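Local atomic coordinates of CCMAN5 (Cellulosimicrobium cellulans, PDB entry 2XSG), a protein that probably hydrolyses alpha-mannosidic bonds as a calcium-containing family 92 glycoside hydrolase, used to prepare mannose-6-phosphate-bearing glycans on recombinant lysosomal enzymes. Residues Y9-T19 with Q308-R317; Q608-K617 with V714-Q722. All blocks are in the same frame, centred on the assembly; numbering follows the deposited sequence.

From the N terminus, 9-19 runs through a loop ahead of strand 40-44, and contact 1 closes when the chain, 288 intervening residues later, with far more strand than helix among them, returns as helix 306-318. It joins the very start of the chain, in the family 92 N-terminal region, to the first helix after strand 293-296 in the catalytic region. Contact 2 follows in series, neither nested nor crossed: helix 604-616 meets 714-722, a loop and the first residues of strand 720-726 of a mixed six-stranded sheet. Strand 293-296 belongs to that sheet and also touches Tyr-9 and Tyr-312. The centres of contacts 1 and 2 lie about 21 Å apart, their nearest atoms about 5 Å.

Contact 1: Y9-T19 with Q308-R317; sequences YASLVDVFVGT and QRLFYTHLYR
Thr-313 OG1 is gripped twice: Asp-14 N donates to it at 2.8 Å, nearly straight (169°), while the hydroxyl itself donates to Arg-309 O one helical turn back, at 2.7 Å. With OG1 beside its own backbone N (chi1 -62°), the hydroxyl can serve both the loop and the helix. Farther along, Arg-317 NH2 reaches Val-17 O at 3.2 Å, which lies near the guanidinium plane; NH1 goes instead to Met-27 O, so one arginine joins two parts of the N-terminal chain. Asp-14 shapes this bend through an Asx turn, its OD1 accepting from Phe-16 N.

Between the polar points the side chains interlock. Val-13 CG1 sits over the Tyr-316 face, 4.0 Å from the centroid, a CH-pi contact. Tyr-9 CD1 lies over one face of the Tyr-312 ring, 3.4 Å from CZ, with the ring planes inclined at 34°. Leu-12 CD1 meets Tyr-312 CD2 at 3.6 Å, and Tyr-312 OH bonds to Val-293 O. A serine in place of Tyr-312 would probably leave Val-293 O without this donor and open a gap beside Tyr-9 and Leu-12. The chemistry implies that a largely irregular segment is fixed to the catalytic-region helix by backbone-directed polar bonds, with valine and tyrosine packing filling the intervals.

Contact 2: Q608-K617 with V714-Q722; sequences QKWARAIYTK and VSEDAFYVQ
Gln-608 OE1 accepts a hydrogen bond from Val-721 N at 2.8 Å (158°), the donor standing 56° out of the amide plane. A water 2.7 Å from OE1 also lies 2.9 Å from Val-721 O; OE1 thus holds Val-721 N directly, with the water lying between it and Val-721 O. Val-721 O has a further partner in Ser-756 OG.

At the far end of 608-617, Lys-617 NZ donates to Glu-716 O at 2.7 Å. The lysine chain runs extended until it bends at its last torsion (chi4 -68°), which turns the ammonium onto that carbonyl while CE stays against Phe-719 CE2. Arg-612 is satisfied mainly elsewhere: NE donates to Thr-616 OG1, which in turn donates to Arg-612 O, and NH1 bonds to Thr-301 OG1. Ser-715 O lies over the guanidinium face, 3.3 Å from NH1, at an angle too poor for a bond. Ser-715 OG accepts from Asp-717 N and Ala-718 N, forming an ST turn and an ST motif that hold the approach to the strand.

Phe-719 fills the middle, its CB 3.5 Å from Arg-612 CG and its CE1 close to Lys-609 CA. The ammonium of Lys-609 pairs with Glu-573, leaving its methylenes alongside Tyr-720. Of the basic side chains, Lys-617 thus bonds a backbone carbonyl, while Lys-609 and Arg-612 bring mainly aliphatic stems; opposite charges do not touch across the contact, which suggests little electrostatic pairing.

Contact 1: Y9-T19 with Q308-R317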
loop_
_atom_site.group_PDB
_atom_site.type_symbol
_atom_site.label_atom_id
_atom_site.label_comp_id
_atom_site.label_asym_id
_atom_site.label_seq_id
_atom_site.Cartn_x
_atom_site.Cartn_y
_atom_site.Cartn_z
ATOM N N TYR A 9 -20.430 -0.813 7.848
ATOM C CA TYR A 9 -19.014 -0.883 8.191
ATOM C C TYR A 9 -18.285 0.404 7.831
ATOM O O TYR A 9 -17.342 0.801 8.528
ATOM C CB TYR A 9 -18.359 -2.070 7.499
ATOM C CG TYR A 9 -18.909 -3.413 7.930
ATOM C CD1 TYR A 9 -18.565 -3.955 9.165
ATOM C CD2 TYR A 9 -19.783 -4.135 7.105
ATOM C CE1 TYR A 9 -19.056 -5.184 9.576
ATOM C CE2 TYR A 9 -20.289 -5.373 7.515
ATOM C CZ TYR A 9 -19.913 -5.881 8.755
ATOM O OH TYR A 9 -20.386 -7.089 9.191
ATOM N N ALA A 10 -18.743 1.069 6.776
ATOM C CA ALA A 10 -18.159 2.347 6.356
ATOM C C ALA A 10 -18.065 3.368 7.502
ATOM O O ALA A 10 -17.092 4.111 7.585
ATOM C CB ALA A 10 -18.907 2.922 5.165
ATOM N N SER A 11 -19.047 3.376 8.397
ATOM C CA SER A 11 -19.054 4.300 9.544
ATOM C C SER A 11 -17.929 4.030 10.546
ATOM O O SER A 11 -17.559 4.921 11.331
ATOM C CB SER A 11 -20.408 4.246 10.268
ATOM O OG SER A 11 -20.623 2.944 10.804
ATOM N N LEU A 12 -17.372 2.821 10.509
ATOM C CA LEU A 12 -16.270 2.456 11.412
ATOM C C LEU A 12 -14.875 2.858 10.922
ATOM O O LEU A 12 -13.940 2.982 11.725
ATOM C CB LEU A 12 -16.302 0.961 11.742
ATOM C CG LEU A 12 -17.546 0.421 12.432
ATOM C CD1 LEU A 12 -17.360 -1.081 12.678
ATOM C CD2 LEU A 12 -17.866 1.166 13.773
ATOM N N VAL A 13 -14.739 3.044 9.609
ATOM C CA VAL A 13 -13.509 3.541 8.985
ATOM C C VAL A 13 -13.225 5.003 9.390
ATOM O O VAL A 13 -14.106 5.875 9.312
ATOM C CB VAL A 13 -13.599 3.403 7.435
ATOM C CG1 VAL A 13 -12.403 4.004 6.720
ATOM C CG2 VAL A 13 -13.749 1.938 7.038
ATOM N N ASP A 14 -11.992 5.265 9.822
ATOM C CA ASP A 14 -11.532 6.629 10.038
ATOM C C ASP A 14 -10.483 6.989 8.968
ATOM O O ASP A 14 -9.292 6.669 9.123
ATOM C CB ASP A 14 -10.951 6.769 11.457
ATOM C CG ASP A 14 -10.599 8.212 11.829
ATOM O OD1 ASP A 14 -10.520 9.106 10.943
ATOM O OD2 ASP A 14 -10.360 8.444 13.033
ATOM N N VAL A 15 -10.918 7.677 7.907
ATOM C CA VAL A 15 -10.019 8.002 6.793
ATOM C C VAL A 15 -8.921 9.015 7.164
ATOM O O VAL A 15 -8.048 9.310 6.356
ATOM C CB VAL A 15 -10.767 8.481 5.512
ATOM C CG1 VAL A 15 -11.785 7.444 5.028
ATOM C CG2 VAL A 15 -11.427 9.854 5.727
ATOM N N PHE A 16 -8.966 9.551 8.381
ATOM C CA PHE A 16 -7.946 10.508 8.803
ATOM C C PHE A 16 -6.773 9.853 9.505
ATOM O O PHE A 16 -5.736 10.477 9.705
ATOM C CB PHE A 16 -8.554 11.606 9.664
ATOM C CG PHE A 16 -9.461 12.516 8.898
ATOM C CD1 PHE A 16 -8.941 13.419 7.974
ATOM C CD2 PHE A 16 -10.828 12.467 9.104
ATOM C CE1 PHE A 16 -9.779 14.262 7.250
ATOM C CE2 PHE A 16 -11.681 13.303 8.389
ATOM C CZ PHE A 16 -11.157 14.206 7.465
ATOM N N VAL A 17 -6.929 8.580 9.846
ATOM C CA VAL A 17 -5.844 7.837 10.457
ATOM C C VAL A 17 -4.666 7.798 9.498
ATOM O O VAL A 17 -4.808 7.383 8.344
ATOM C CB VAL A 17 -6.283 6.424 10.866
ATOM C CG1 VAL A 17 -5.045 5.515 11.132
ATOM C CG2 VAL A 17 -7.195 6.524 12.101
ATOM N N GLY A 18 -3.513 8.248 9.983
ATOM C CA GLY A 18 -2.295 8.259 9.175
ATOM C C GLY A 18 -2.104 9.483 8.269
ATOM O O GLY A 18 -1.176 9.501 7.460
ATOM N N THR A 19 -2.959 10.497 8.411
ATOM C CA THR A 19 -2.917 11.699 7.546
ATOM C C THR A 19 -2.148 12.895 8.144
ATOM O O THR A 19 -2.092 13.971 7.534
ATOM C CB THR A 19 -4.330 12.166 7.148
ATOM O OG1 THR A 19 -5.042 12.594 8.323
ATOM C CG2 THR A 19 -5.117 11.029 6.423
ATOM N N GLN A 308 -11.876 -2.357 16.913
ATOM C CA GLN A 308 -12.755 -2.692 15.781
ATOM C C GLN A 308 -12.706 -1.591 14.692
ATOM O O GLN A 308 -12.686 -1.892 13.486
ATOM C CB GLN A 308 -14.190 -2.995 16.278
ATOM C CG GLN A 308 -15.303 -2.917 15.257
ATOM C CD GLN A 308 -16.444 -3.928 15.505
ATOM O OE1 GLN A 308 -16.618 -4.443 16.619
ATOM N NE2 GLN A 308 -17.209 -4.215 14.463
ATOM N N ARG A 309 -12.671 -0.327 15.122
ATOM C CA ARG A 309 -12.535 0.786 14.180
ATOM C C ARG A 309 -11.180 0.732 13.458
ATOM O O ARG A 309 -11.087 0.975 12.245
ATOM C CB ARG A 309 -12.697 2.118 14.903
ATOM C CG ARG A 309 -14.132 2.493 15.177
ATOM C CD ARG A 309 -14.222 3.409 16.380
ATOM N NE ARG A 309 -15.425 4.228 16.352
ATOM C CZ ARG A 309 -16.626 3.839 16.769
ATOM N NH1 ARG A 309 -16.823 2.609 17.251
ATOM N NH2 ARG A 309 -17.646 4.682 16.693
ATOM N N LEU A 310 -10.136 0.408 14.219
ATOM C CA LEU A 310 -8.798 0.254 13.672
ATOM C C LEU A 310 -8.790 -0.851 12.640
ATOM O O LEU A 310 -8.277 -0.655 11.545
ATOM C CB LEU A 310 -7.786 -0.082 14.756
ATOM C CG LEU A 310 -6.933 1.026 15.315
ATOM C CD1 LEU A 310 -6.040 0.411 16.405
ATOM C CD2 LEU A 310 -6.096 1.741 14.221
ATOM N N PHE A 311 -9.376 -2.005 12.967
ATOM C CA PHE A 311 -9.494 -3.066 11.972
ATOM C C PHE A 311 -10.131 -2.587 10.657
ATOM O O PHE A 311 -9.547 -2.782 9.575
ATOM C CB PHE A 311 -10.253 -4.275 12.520
ATOM C CG PHE A 311 -10.391 -5.376 11.538
ATOM C CD1 PHE A 311 -9.349 -6.278 11.338
ATOM C CD2 PHE A 311 -11.541 -5.496 10.765
ATOM C CE1 PHE A 311 -9.463 -7.277 10.398
ATOM C CE2 PHE A 311 -11.654 -6.493 9.814
ATOM C CZ PHE A 311 -10.616 -7.392 9.635
ATOM N N TYR A 312 -11.322 -1.990 10.741
ATOM C CA TYR A 312 -12.060 -1.603 9.530
ATOM C C TYR A 312 -11.386 -0.469 8.740
ATOM O O TYR A 312 -11.477 -0.429 7.509
ATOM C CB TYR A 312 -13.562 -1.363 9.789
ATOM C CG TYR A 312 -14.297 -2.688 9.951
ATOM C CD1 TYR A 312 -14.518 -3.535 8.843
ATOM C CD2 TYR A 312 -14.729 -3.117 11.195
ATOM C CE1 TYR A 312 -15.154 -4.758 8.993
ATOM C CE2 TYR A 312 -15.369 -4.337 11.360
ATOM C CZ TYR A 312 -15.564 -5.162 10.250
ATOM O OH TYR A 312 -16.194 -6.364 10.413
ATOM N N THR A 313 -10.714 0.425 9.457
ATOM C CA THR A 313 -9.925 1.481 8.846
ATOM C C THR A 313 -8.793 0.858 8.013
ATOM O O THR A 313 -8.552 1.266 6.871
ATOM C CB THR A 313 -9.351 2.445 9.911
ATOM O OG1 THR A 313 -10.428 3.085 10.623
ATOM C CG2 THR A 313 -8.439 3.503 9.262
ATOM N N HIS A 314 -8.113 -0.136 8.579
ATOM C CA HIS A 314 -7.014 -0.780 7.862
ATOM C C HIS A 314 -7.501 -1.762 6.793
ATOM O O HIS A 314 -6.831 -1.948 5.756
ATOM C CB HIS A 314 -5.994 -1.410 8.819
ATOM C CG HIS A 314 -5.268 -0.396 9.649
ATOM N ND1 HIS A 314 -4.568 0.651 9.091
ATOM C CD2 HIS A 314 -5.156 -0.249 10.990
ATOM C CE1 HIS A 314 -4.049 1.394 10.049
ATOM N NE2 HIS A 314 -4.379 0.861 11.210
ATOM N N LEU A 315 -8.665 -2.375 7.006
ATOM C CA LEU A 315 -9.271 -3.134 5.913
ATOM C C LEU A 315 -9.558 -2.187 4.725
ATOM O O LEU A 315 -9.271 -2.520 3.551
ATOM C CB LEU A 315 -10.541 -3.865 6.361
ATOM C CG LEU A 315 -11.148 -4.930 5.441
ATOM C CD1 LEU A 315 -10.197 -6.124 5.216
ATOM C CD2 LEU A 315 -12.494 -5.426 5.964
ATOM N N TYR A 316 -10.100 -1.006 5.027
ATOM C CA TYR A 316 -10.325 0.017 3.997
ATOM C C TYR A 316 -9.019 0.320 3.226
ATOM O O TYR A 316 -9.002 0.336 2.012
ATOM C CB TYR A 316 -10.947 1.267 4.628
ATOM C CG TYR A 316 -10.889 2.534 3.798
ATOM C CD1 TYR A 316 -11.864 2.816 2.832
ATOM C CD2 TYR A 316 -9.873 3.462 3.992
ATOM C CE1 TYR A 316 -11.806 3.996 2.064
ATOM C CE2 TYR A 316 -9.806 4.630 3.234
ATOM C CZ TYR A 316 -10.775 4.895 2.277
ATOM O OH TYR A 316 -10.707 6.062 1.534
ATOM N N ARG A 317 -7.930 0.516 3.958
ATOM C CA ARG A 317 -6.626 0.824 3.368
ATOM C C ARG A 317 -6.060 -0.334 2.533
ATOM O O ARG A 317 -5.287 -0.104 1.600
ATOM C CB ARG A 317 -5.627 1.180 4.468
ATOM C CG ARG A 317 -5.933 2.436 5.274
ATOM C CD ARG A 317 -5.933 3.660 4.389
ATOM N NE ARG A 317 -5.971 4.888 5.169
ATOM C CZ ARG A 317 -6.329 6.081 4.695
ATOM N NH1 ARG A 317 -6.696 6.227 3.426
ATOM N NH2 ARG A 317 -6.328 7.130 5.502
#

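Contact 2: Q608-K617 with V714-Q722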
loop_
_atom_site.group_PDB
_atom_site.type_symbol
_atom_site.label_atom_id
_atom_site.label_comp_id
_atom_site.label_asym_id
_atom_site.label_seq_id
_atom_site.Cartn_x
_atom_site.Cartn_y
_atom_site.Cartn_z
ATOM N N GLN A 608 2.549 -15.306 19.660
ATOM C CA GLN A 608 1.259 -14.794 20.116
ATOM C C GLN A 608 1.407 -13.505 20.903
ATOM O O GLN A 608 0.693 -12.534 20.645
ATOM C CB GLN A 608 0.540 -15.849 20.956
ATOM C CG GLN A 608 0.165 -17.073 20.144
ATOM C CD GLN A 608 0.211 -18.354 20.955
ATOM O OE1 GLN A 608 -0.135 -18.373 22.141
ATOM N NE2 GLN A 608 0.635 -19.431 20.317
ATOM N N LYS A 609 2.341 -13.493 21.851
ATOM C CA LYS A 609 2.608 -12.292 22.643
ATOM C C LYS A 609 2.970 -11.108 21.761
ATOM O O LYS A 609 2.368 -10.030 21.871
ATOM C CB LYS A 609 3.735 -12.531 23.659
ATOM C CG LYS A 609 3.970 -11.337 24.613
ATOM C CD LYS A 609 5.207 -11.494 25.536
ATOM C CE LYS A 609 6.499 -11.519 24.710
ATOM N NZ LYS A 609 7.721 -11.480 25.552
ATOM N N TRP A 610 3.955 -11.312 20.894
ATOM C CA TRP A 610 4.476 -10.230 20.062
ATOM C C TRP A 610 3.498 -9.730 19.024
ATOM O O TRP A 610 3.441 -8.519 18.768
ATOM C CB TRP A 610 5.816 -10.625 19.421
ATOM C CG TRP A 610 6.909 -10.520 20.438
ATOM C CD1 TRP A 610 7.619 -11.550 21.008
ATOM C CD2 TRP A 610 7.370 -9.314 21.064
ATOM N NE1 TRP A 610 8.512 -11.043 21.929
ATOM C CE2 TRP A 610 8.382 -9.677 21.976
ATOM C CE3 TRP A 610 7.047 -7.952 20.911
ATOM C CZ2 TRP A 610 9.064 -8.735 22.744
ATOM C CZ3 TRP A 610 7.722 -7.015 21.679
ATOM C CH2 TRP A 610 8.722 -7.411 22.582
ATOM N N ALA A 611 2.726 -10.650 18.439
ATOM C CA ALA A 611 1.654 -10.274 17.508
ATOM C C ALA A 611 0.620 -9.380 18.194
ATOM O O ALA A 611 0.305 -8.293 17.697
ATOM C CB ALA A 611 0.993 -11.498 16.898
ATOM N N ARG A 612 0.115 -9.811 19.346
ATOM C CA ARG A 612 -0.843 -8.988 20.071
ATOM C C ARG A 612 -0.228 -7.647 20.508
ATOM O O ARG A 612 -0.893 -6.608 20.425
ATOM C CB ARG A 612 -1.451 -9.750 21.260
ATOM C CG ARG A 612 -2.565 -8.998 21.985
ATOM C CD ARG A 612 -3.839 -8.867 21.165
ATOM N NE ARG A 612 -4.780 -7.892 21.735
ATOM C CZ ARG A 612 -6.047 -8.152 22.060
ATOM N NH1 ARG A 612 -6.569 -9.357 21.863
ATOM N NH2 ARG A 612 -6.821 -7.182 22.552
ATOM N N ALA A 613 1.039 -7.667 20.929
ATOM C CA ALA A 613 1.711 -6.470 21.476
ATOM C C ALA A 613 2.016 -5.388 20.430
ATOM O O ALA A 613 1.666 -4.204 20.602
ATOM C CB ALA A 613 3.001 -6.875 22.224
ATOM N N ILE A 614 2.678 -5.795 19.350
ATOM C CA ILE A 614 3.052 -4.862 18.281
ATOM C C ILE A 614 1.814 -4.179 17.715
ATOM O O ILE A 614 1.823 -2.976 17.458
ATOM C CB ILE A 614 3.860 -5.570 17.149
ATOM C CG1 ILE A 614 5.222 -6.046 17.678
ATOM C CG2 ILE A 614 4.127 -4.604 15.936
ATOM C CD1 ILE A 614 5.899 -7.123 16.810
ATOM N N TYR A 615 0.747 -4.938 17.524
ATOM C CA TYR A 615 -0.410 -4.405 16.786
ATOM C C TYR A 615 -1.486 -3.762 17.664
ATOM O O TYR A 615 -2.279 -2.971 17.166
ATOM C CB TYR A 615 -1.026 -5.471 15.882
ATOM C CG TYR A 615 -0.114 -5.864 14.759
ATOM C CD1 TYR A 615 -0.076 -5.117 13.586
ATOM C CD2 TYR A 615 0.727 -6.975 14.876
ATOM C CE1 TYR A 615 0.767 -5.451 12.547
ATOM C CE2 TYR A 615 1.581 -7.330 13.840
ATOM C CZ TYR A 615 1.594 -6.562 12.666
ATOM O OH TYR A 615 2.433 -6.906 11.630
ATOM N N THR A 616 -1.515 -4.088 18.959
ATOM C CA THR A 616 -2.610 -3.585 19.798
ATOM C C THR A 616 -2.181 -2.971 21.130
ATOM O O THR A 616 -3.036 -2.498 21.867
ATOM C CB THR A 616 -3.688 -4.642 20.089
ATOM O OG1 THR A 616 -3.215 -5.556 21.083
ATOM C CG2 THR A 616 -4.066 -5.407 18.840
ATOM N N LYS A 617 -0.880 -2.973 21.417
ATOM C CA LYS A 617 -0.343 -2.475 22.686
ATOM C C LYS A 617 0.862 -1.549 22.440
ATOM O O LYS A 617 1.194 -1.247 21.294
ATOM C CB LYS A 617 0.074 -3.657 23.576
ATOM C CG LYS A 617 -1.055 -4.637 23.906
ATOM C CD LYS A 617 -0.527 -5.816 24.718
ATOM C CE LYS A 617 -1.632 -6.763 25.136
ATOM N NZ LYS A 617 -2.569 -6.161 26.125
ATOM N N VAL A 714 -10.910 -14.607 24.360
ATOM C CA VAL A 714 -9.885 -13.588 24.055
ATOM C C VAL A 714 -10.170 -12.276 24.793
ATOM O O VAL A 714 -11.317 -11.861 24.907
ATOM C CB VAL A 714 -9.756 -13.305 22.530
ATOM C CG1 VAL A 714 -10.975 -12.542 21.998
ATOM C CG2 VAL A 714 -8.455 -12.547 22.214
ATOM N N SER A 715 -9.122 -11.630 25.285
ATOM C CA SER A 715 -9.249 -10.308 25.892
ATOM C C SER A 715 -7.941 -9.586 25.689
ATOM O O SER A 715 -7.027 -10.140 25.057
ATOM C CB SER A 715 -9.540 -10.435 27.394
ATOM O OG SER A 715 -8.360 -10.776 28.070
ATOM N N GLU A 716 -7.835 -8.373 26.233
ATOM C CA GLU A 716 -6.578 -7.629 26.206
ATOM C C GLU A 716 -5.475 -8.372 26.943
ATOM O O GLU A 716 -4.301 -8.179 26.668
ATOM C CB GLU A 716 -6.753 -6.205 26.759
ATOM C CG GLU A 716 -7.421 -5.256 25.772
ATOM C CD GLU A 716 -7.542 -3.823 26.304
ATOM O OE1 GLU A 716 -7.766 -3.636 27.515
ATOM O OE2 GLU A 716 -7.431 -2.886 25.495
ATOM N N ASP A 717 -5.860 -9.246 27.863
ATOM C CA ASP A 717 -4.901 -9.977 28.673
ATOM C C ASP A 717 -4.816 -11.422 28.214
ATOM O O ASP A 717 -3.780 -12.065 28.372
ATOM C CB ASP A 717 -5.303 -9.934 30.154
ATOM C CG ASP A 717 -5.190 -8.541 30.763
ATOM O OD1 ASP A 717 -4.128 -7.899 30.635
ATOM O OD2 ASP A 717 -6.171 -8.099 31.401
ATOM N N ALA A 718 -5.904 -11.937 27.662
ATOM C CA ALA A 718 -5.950 -13.332 27.235
ATOM C C ALA A 718 -5.642 -13.448 25.744
ATOM O O ALA A 718 -6.534 -13.645 24.919
ATOM C CB ALA A 718 -7.304 -13.977 27.582
ATOM N N PHE A 719 -4.359 -13.349 25.413
ATOM C CA PHE A 719 -3.922 -13.345 24.018
ATOM C C PHE A 719 -3.059 -14.563 23.652
ATOM O O PHE A 719 -2.465 -14.603 22.578
ATOM C CB PHE A 719 -3.193 -12.025 23.701
ATOM C CG PHE A 719 -2.093 -11.693 24.667
ATOM C CD1 PHE A 719 -0.865 -12.343 24.594
ATOM C CD2 PHE A 719 -2.286 -10.730 25.663
ATOM C CE1 PHE A 719 0.156 -12.045 25.498
ATOM C CE2 PHE A 719 -1.276 -10.420 26.558
ATOM C CZ PHE A 719 -0.051 -11.082 26.482
ATOM N N TYR A 720 -2.968 -15.536 24.561
ATOM C CA TYR A 720 -2.198 -16.772 24.326
ATOM C C TYR A 720 -3.163 -17.890 23.990
ATOM O O TYR A 720 -4.217 -18.025 24.627
ATOM C CB TYR A 720 -1.412 -17.202 25.570
ATOM C CG TYR A 720 -0.268 -16.299 26.008
ATOM C CD1 TYR A 720 0.925 -16.267 25.295
ATOM C CD2 TYR A 720 -0.373 -15.510 27.150
ATOM C CE1 TYR A 720 1.962 -15.466 25.681
ATOM C CE2 TYR A 720 0.680 -14.689 27.558
ATOM C CZ TYR A 720 1.854 -14.689 26.815
ATOM O OH TYR A 720 2.921 -13.896 27.177
ATOM N N VAL A 721 -2.808 -18.698 22.991
ATOM C CA VAL A 721 -3.610 -19.863 22.618
ATOM C C VAL A 721 -3.372 -20.981 23.634
ATOM O O VAL A 721 -2.238 -21.253 23.977
ATOM C CB VAL A 721 -3.301 -20.329 21.185
ATOM C CG1 VAL A 721 -4.051 -21.614 20.852
ATOM C CG2 VAL A 721 -3.644 -19.211 20.186
ATOM N N GLN A 722 -4.454 -21.576 24.145
ATOM C CA GLN A 722 -4.360 -22.677 25.118
ATOM C C GLN A 722 -4.588 -24.019 24.442
ATOM O O GLN A 722 -4.023 -25.024 24.848
ATOM C CB GLN A 722 -5.390 -22.507 26.244
ATOM C CG GLN A 722 -5.362 -21.146 26.905
ATOM C CD GLN A 722 -4.003 -20.807 27.538
ATOM O OE1 GLN A 722 -3.334 -19.837 27.139
ATOM N NE2 GLN A 722 -3.601 -21.591 28.527
HETATM O O HOH W 1 0.403 -20.095 24.198
#